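Side-chain contacts in uncharacterized protein BAD_0989 (Bifidobacterium adolescentis ATCC 15703, PDB 3CYM), which is of unknown function but is probably a 3'-5' exonuclease related to ribonuclease D, acting on nucleic acids: residues 96-99 with 104-107; 121-126 with 197-202. All blocks are in the same frame, centred on the assembly; numbering follows the deposited sequence.

In the fold
Along the chain the two contacts follow in series: contact 1 is complete before the helix that opens contact 2 begins, and their centres lie about 12 Å apart. Contact 1 sets strand 95-98 against helix 101-111; the next strand, 117-120, pairs parallel to 95-98 and runs directly into helix 121-127, which contact 2 packs against helix 193-207. Two bonds join them at this junction: Leu-98 O to Thr-121 N, 2.9 Å, and probably His-99 ND1 to Thr-121 OG1, also 2.9 Å. Contact 1 thus lies at the sodium-binding side of the exonuclease sheet, whereas contact 2 packs the helix that leaves the edge strand 117-120 against helix 193-207, whose Glu-199 bonds to Arg-417 and Trp-419.

Contact 1. Residues 96-99 with 104-107; sequences WILH and DLPG
Leu-98 and the pair Asp-104 and Leu-105 form a small, buried, largely apolar contact between the end of strand 95-98 and the helix that follows it, 101-111. It has no direct hydrogen bond across it and buries 136 Å² in total. One methyl does all the close touching: Leu-98 CD2 lies 3.9 Å from Asp-104 CB and 4.1 Å from Leu-105 CG. With chi2 at 77°, CD1 is turned back and CD2 extends anti to CA, which carries that branch across to the helix; this is one of two deposited conformers of Leu-98, so the placement is not unique. On the strand side, Leu-98 also packs on Ala-43 of the adjacent strand 40-47.

Helix 101-111 is the connection of a beta-alpha-beta unit whose parallel strands are 95-98 and 117-120. The sequence from His-99 to Asp-104 is consistent with the second acidic motif of DEDD-type exonucleases such as ribonuclease D, and the side chain of Asp-104 approaches a bound sodium ion to about 3 Å between nearest atoms, close to the site built by Asp-44, Glu-46 and Asp-172. Its two carboxylate oxygens have different surroundings. OD1 makes a salt bridge to Arg-47, while Asp-104 OD2 stands 2.6 Å from water 1. That water lies 2.9 Å from His-99 O, so a water-mediated link between the two is likely, though this water has more acceptors near it than protons to give. A second, looser link may run through water 2, with the same limit and a weak bond to Asp-104 N at 3.4 Å.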
loop_
_atom_site.group_PDB
_atom_site.type_symbol
_atom_site.label_atom_id
_atom_site.label_comp_id
_atom_site.label_asym_id
_atom_site.label_seq_id
_atom_site.Cartn_x
_atom_site.Cartn_y
_atom_site.Cartn_z
ATOM N N TRP A 96 -3.622 -5.748 17.656
ATOM C CA TRP A 96 -4.352 -5.186 16.537
ATOM C C TRP A 96 -4.429 -6.242 15.435
ATOM O O TRP A 96 -3.414 -6.840 15.068
ATOM C CB TRP A 96 -3.650 -3.933 16.032
ATOM C CG TRP A 96 -3.699 -2.756 16.969
ATOM C CD1 TRP A 96 -3.415 -2.751 18.303
ATOM C CD2 TRP A 96 -4.023 -1.401 16.626
ATOM N NE1 TRP A 96 -3.555 -1.487 18.816
ATOM C CE2 TRP A 96 -3.929 -0.636 17.810
ATOM C CE3 TRP A 96 -4.387 -0.758 15.437
ATOM C CZ2 TRP A 96 -4.186 0.741 17.839
ATOM C CZ3 TRP A 96 -4.634 0.612 15.466
ATOM C CH2 TRP A 96 -4.534 1.342 16.658
ATOM N N ILE A 97 -5.635 -6.503 14.942
ATOM C CA ILE A 97 -5.825 -7.372 13.789
ATOM C C ILE A 97 -6.033 -6.514 12.548
ATOM O O ILE A 97 -6.972 -5.701 12.477
ATOM C CB ILE A 97 -7.012 -8.342 13.947
ATOM C CG1 ILE A 97 -6.994 -9.026 15.304
ATOM C CG2 ILE A 97 -6.980 -9.401 12.863
ATOM C CD1 ILE A 97 -8.363 -9.412 15.740
ATOM N N LEU A 98 -5.137 -6.694 11.587
ATOM C CA LEU A 98 -5.160 -5.966 10.332
ATOM C C LEU A 98 -4.982 -6.971 9.205
ATOM O O LEU A 98 -4.294 -7.977 9.375
ATOM C CB LEU A 98 -4.029 -4.931 10.291
ATOM C CG LEU A 98 -4.207 -3.537 10.918
ATOM C CD1 LEU A 98 -4.090 -3.551 12.425
ATOM C CD2 LEU A 98 -3.184 -2.566 10.357
ATOM N N HIS A 99 -5.633 -6.720 8.074
ATOM C CA HIS A 99 -5.433 -7.526 6.873
ATOM C C HIS A 99 -4.530 -6.717 5.964
ATOM O O HIS A 99 -4.941 -5.653 5.491
ATOM C CB HIS A 99 -6.771 -7.820 6.178
ATOM C CG HIS A 99 -6.674 -8.854 5.101
ATOM N ND1 HIS A 99 -6.732 -10.207 5.359
ATOM C CD2 HIS A 99 -6.499 -8.734 3.763
ATOM C CE1 HIS A 99 -6.607 -10.875 4.227
ATOM N NE2 HIS A 99 -6.465 -10.005 3.244
ATOM N N ASP A 104 -2.209 0.008 6.319
ATOM C CA ASP A 104 -2.842 0.905 7.295
ATOM C C ASP A 104 -1.959 1.394 8.439
ATOM O O ASP A 104 -2.304 2.372 9.103
ATOM C CB ASP A 104 -4.107 0.282 7.889
ATOM C CG ASP A 104 -5.112 -0.115 6.838
ATOM O OD1 ASP A 104 -5.228 0.570 5.797
ATOM O OD2 ASP A 104 -5.795 -1.138 7.049
ATOM N N LEU A 105 -0.845 0.719 8.684
ATOM C CA LEU A 105 0.053 1.136 9.762
ATOM C C LEU A 105 0.696 2.525 9.590
ATOM O O LEU A 105 0.845 3.237 10.586
ATOM C CB LEU A 105 1.103 0.061 10.083
ATOM C CG LEU A 105 0.658 -1.213 10.826
ATOM C CD1 LEU A 105 1.741 -2.269 10.736
ATOM C CD2 LEU A 105 0.278 -0.977 12.280
ATOM N N PRO A 106 1.087 2.921 8.349
ATOM C CA PRO A 106 1.626 4.284 8.243
ATOM C C PRO A 106 0.631 5.387 8.606
ATOM O O PRO A 106 1.007 6.361 9.271
ATOM C CB PRO A 106 2.024 4.388 6.766
ATOM C CG PRO A 106 2.217 2.990 6.323
ATOM C CD PRO A 106 1.155 2.228 7.048
ATOM N N GLY A 107 -0.626 5.209 8.197
ATOM C CA GLY A 107 -1.697 6.159 8.487
ATOM C C GLY A 107 -2.076 6.208 9.952
ATOM O O GLY A 107 -2.327 7.285 10.481
HETATM O O HOH W 1 -6.605 -3.494 6.375
HETATM O O HOH W 2 -3.841 -2.932 6.999
#

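Contact 2. Residues 121-126 with 197-202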
loop_
_atom_site.group_PDB
_atom_site.type_symbol
_atom_site.label_atom_id
_atom_site.label_comp_id
_atom_site.label_asym_id
_atom_site.label_seq_id
_atom_site.Cartn_x
_atom_site.Cartn_y
_atom_site.Cartn_z
ATOM N N THR A 121 -3.782 -10.857 9.263
ATOM C CA THR A 121 -4.547 -11.965 8.678
ATOM C C THR A 121 -4.144 -12.253 7.229
ATOM O O THR A 121 -4.384 -13.346 6.738
ATOM C CB THR A 121 -6.088 -11.769 8.755
ATOM O OG1 THR A 121 -6.448 -10.502 8.194
ATOM C CG2 THR A 121 -6.591 -11.857 10.185
ATOM N N GLU A 122 -3.543 -11.278 6.545
ATOM C CA GLU A 122 -3.056 -11.532 5.204
ATOM C C GLU A 122 -1.765 -12.318 5.289
ATOM O O GLU A 122 -1.626 -13.327 4.618
ATOM C CB GLU A 122 -2.867 -10.253 4.375
ATOM C CG GLU A 122 -2.279 -10.539 2.983
ATOM C CD GLU A 122 -2.601 -9.491 1.935
ATOM O OE1 GLU A 122 -1.649 -8.868 1.429
ATOM O OE2 GLU A 122 -3.793 -9.298 1.608
ATOM N N ILE A 123 -0.841 -11.870 6.134
ATOM C CA ILE A 123 0.436 -12.562 6.317
ATOM C C ILE A 123 0.247 -14.024 6.749
ATOM O O ILE A 123 0.854 -14.936 6.170
ATOM C CB ILE A 123 1.363 -11.778 7.279
ATOM C CG1 ILE A 123 1.847 -10.490 6.597
ATOM C CG2 ILE A 123 2.531 -12.637 7.740
ATOM C CD1 ILE A 123 2.773 -9.630 7.438
ATOM N N ALA A 124 -0.619 -14.235 7.741
ATOM C CA ALA A 124 -1.001 -15.571 8.203
ATOM C C ALA A 124 -1.610 -16.448 7.103
ATOM O O ALA A 124 -1.256 -17.615 6.983
ATOM C CB ALA A 124 -1.949 -15.469 9.384
ATOM N N ALA A 125 -2.495 -15.886 6.285
ATOM C CA ALA A 125 -3.098 -16.642 5.174
ATOM C C ALA A 125 -2.074 -17.145 4.154
ATOM O O ALA A 125 -2.182 -18.273 3.682
ATOM C CB ALA A 125 -4.173 -15.817 4.483
ATOM N N ARG A 126 -1.088 -16.305 3.844
ATOM C CA ARG A 126 0.002 -16.617 2.905
ATOM C C ARG A 126 0.886 -17.744 3.424
ATOM O O ARG A 126 1.201 -18.695 2.709
ATOM C CB ARG A 126 0.909 -15.398 2.699
ATOM C CG ARG A 126 0.232 -14.105 2.346
ATOM C CD ARG A 126 -0.091 -14.029 0.893
ATOM N NE ARG A 126 1.047 -13.692 0.043
ATOM C CZ ARG A 126 1.664 -14.548 -0.766
ATOM N NH1 ARG A 126 2.689 -14.140 -1.504
ATOM N NH2 ARG A 126 1.273 -15.811 -0.836
ATOM N N GLN A 197 4.430 -15.096 14.069
ATOM C CA GLN A 197 4.828 -14.082 15.045
ATOM C C GLN A 197 6.004 -13.197 14.593
ATOM O O GLN A 197 5.924 -11.967 14.709
ATOM C CB GLN A 197 5.102 -14.724 16.413
ATOM C CG GLN A 197 5.143 -13.740 17.584
ATOM C CD GLN A 197 4.004 -12.724 17.539
ATOM O OE1 GLN A 197 2.825 -13.086 17.488
ATOM N NE2 GLN A 197 4.357 -11.446 17.559
ATOM N N GLU A 198 7.060 -13.813 14.048
ATOM C CA GLU A 198 8.223 -13.082 13.495
ATOM C C GLU A 198 7.856 -12.172 12.319
ATOM O O GLU A 198 8.449 -11.098 12.136
ATOM C CB GLU A 198 9.310 -14.057 13.029
ATOM C CG GLU A 198 10.139 -14.691 14.133
ATOM C CD GLU A 198 11.377 -15.410 13.606
ATOM O OE1 GLU A 198 11.749 -16.453 14.184
ATOM O OE2 GLU A 198 11.984 -14.936 12.622
ATOM N N GLU A 199 6.891 -12.616 11.512
ATOM C CA GLU A 199 6.432 -11.833 10.383
ATOM C C GLU A 199 5.579 -10.665 10.844
ATOM O O GLU A 199 5.564 -9.623 10.191
ATOM C CB GLU A 199 5.667 -12.694 9.380
ATOM C CG GLU A 199 6.510 -13.693 8.611
ATOM C CD GLU A 199 7.628 -13.044 7.831
ATOM O OE1 GLU A 199 8.801 -13.282 8.191
ATOM O OE2 GLU A 199 7.339 -12.295 6.870
ATOM N N PHE A 200 4.889 -10.835 11.974
ATOM C CA PHE A 200 4.088 -9.755 12.564
ATOM C C PHE A 200 4.990 -8.687 13.195
ATOM O O PHE A 200 4.819 -7.476 12.953
ATOM C CB PHE A 200 3.129 -10.289 13.632
ATOM C CG PHE A 200 2.193 -11.359 13.150
ATOM C CD1 PHE A 200 1.793 -11.431 11.816
ATOM C CD2 PHE A 200 1.680 -12.287 14.053
ATOM C CE1 PHE A 200 0.929 -12.424 11.395
ATOM C CE2 PHE A 200 0.811 -13.274 13.644
ATOM C CZ PHE A 200 0.426 -13.346 12.318
ATOM N N ASP A 201 5.937 -9.150 14.014
ATOM C CA ASP A 201 6.972 -8.304 14.602
ATOM C C ASP A 201 7.636 -7.383 13.573
ATOM O O ASP A 201 7.769 -6.186 13.806
ATOM C CB ASP A 201 8.051 -9.176 15.248
ATOM C CG ASP A 201 7.595 -9.828 16.541
ATOM O OD1 ASP A 201 6.535 -9.453 17.081
ATOM O OD2 ASP A 201 8.321 -10.719 17.024
ATOM N N TYR A 202 8.037 -7.964 12.443
ATOM C CA TYR A 202 8.708 -7.258 11.357
ATOM C C TYR A 202 7.794 -6.268 10.618
ATOM O O TYR A 202 8.225 -5.160 10.272
ATOM C CB TYR A 202 9.291 -8.282 10.379
ATOM C CG TYR A 202 9.850 -7.709 9.092
ATOM C CD1 TYR A 202 11.098 -7.088 9.066
ATOM C CD2 TYR A 202 9.142 -7.822 7.890
ATOM C CE1 TYR A 202 11.616 -6.579 7.876
ATOM C CE2 TYR A 202 9.648 -7.314 6.700
ATOM C CZ TYR A 202 10.881 -6.698 6.701
ATOM O OH TYR A 202 11.381 -6.200 5.526
#
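Glu-199 OE1 is gripped by two groups from the C-terminal part of the chain, a salt bridge from Arg-417 NE and a hydrogen bond from Trp-419 NE1, while OE2 bonds to a glycerol that probably came from the crystallisation liquor. The same residue offers its aliphatic root to helix 121-127: Glu-199 CB meets Ile-123 CG2 at 3.5 Å, the closest side-chain approach of the contact, with the two side chains crossing at about a right angle. A bend at chi2 (-58°) separates the carboxylate from this carbon contact.

Ile-123 has the most contact area of the residues here. Its CG2 branch, standing opposite the backbone N about the first torsion, also reaches Phe-200 CE1 at 4.0 Å, coming obliquely to the ring. The longer branch brings Ile-123 CD1 to 3.9 Å from Glu-199 O, a methyl resting near the helix backbone. Ala-124 adds to the grip at the ring's edge: Ala-124 CB lies close to the ring plane, 4.3 Å from Phe-200 CZ. Phe-200 in turn meets Phe-119 of strand 117-120, and Ala-124 packs on Met-183 and Leu-187 of helix 176-190, so the interface is continuous with the apolar surroundings of the sheet's outermost strand.

The segments run roughly antiparallel: the N-to-C directions of the two short segments make an angle of 145°, and their axes come within 9.9 Å. No hydrogen bond crosses between them; cohesion comes from carbon surfaces, 175 Å² in all. The polar bonds of Glu-199 go to groups outside the two segments, and since Arg-417 and Trp-419 fall in the range of the exonuclease C-terminal family, this chemistry implies that helix 193-207 links the apolar flank of the exonuclease sheet to the C-terminal region.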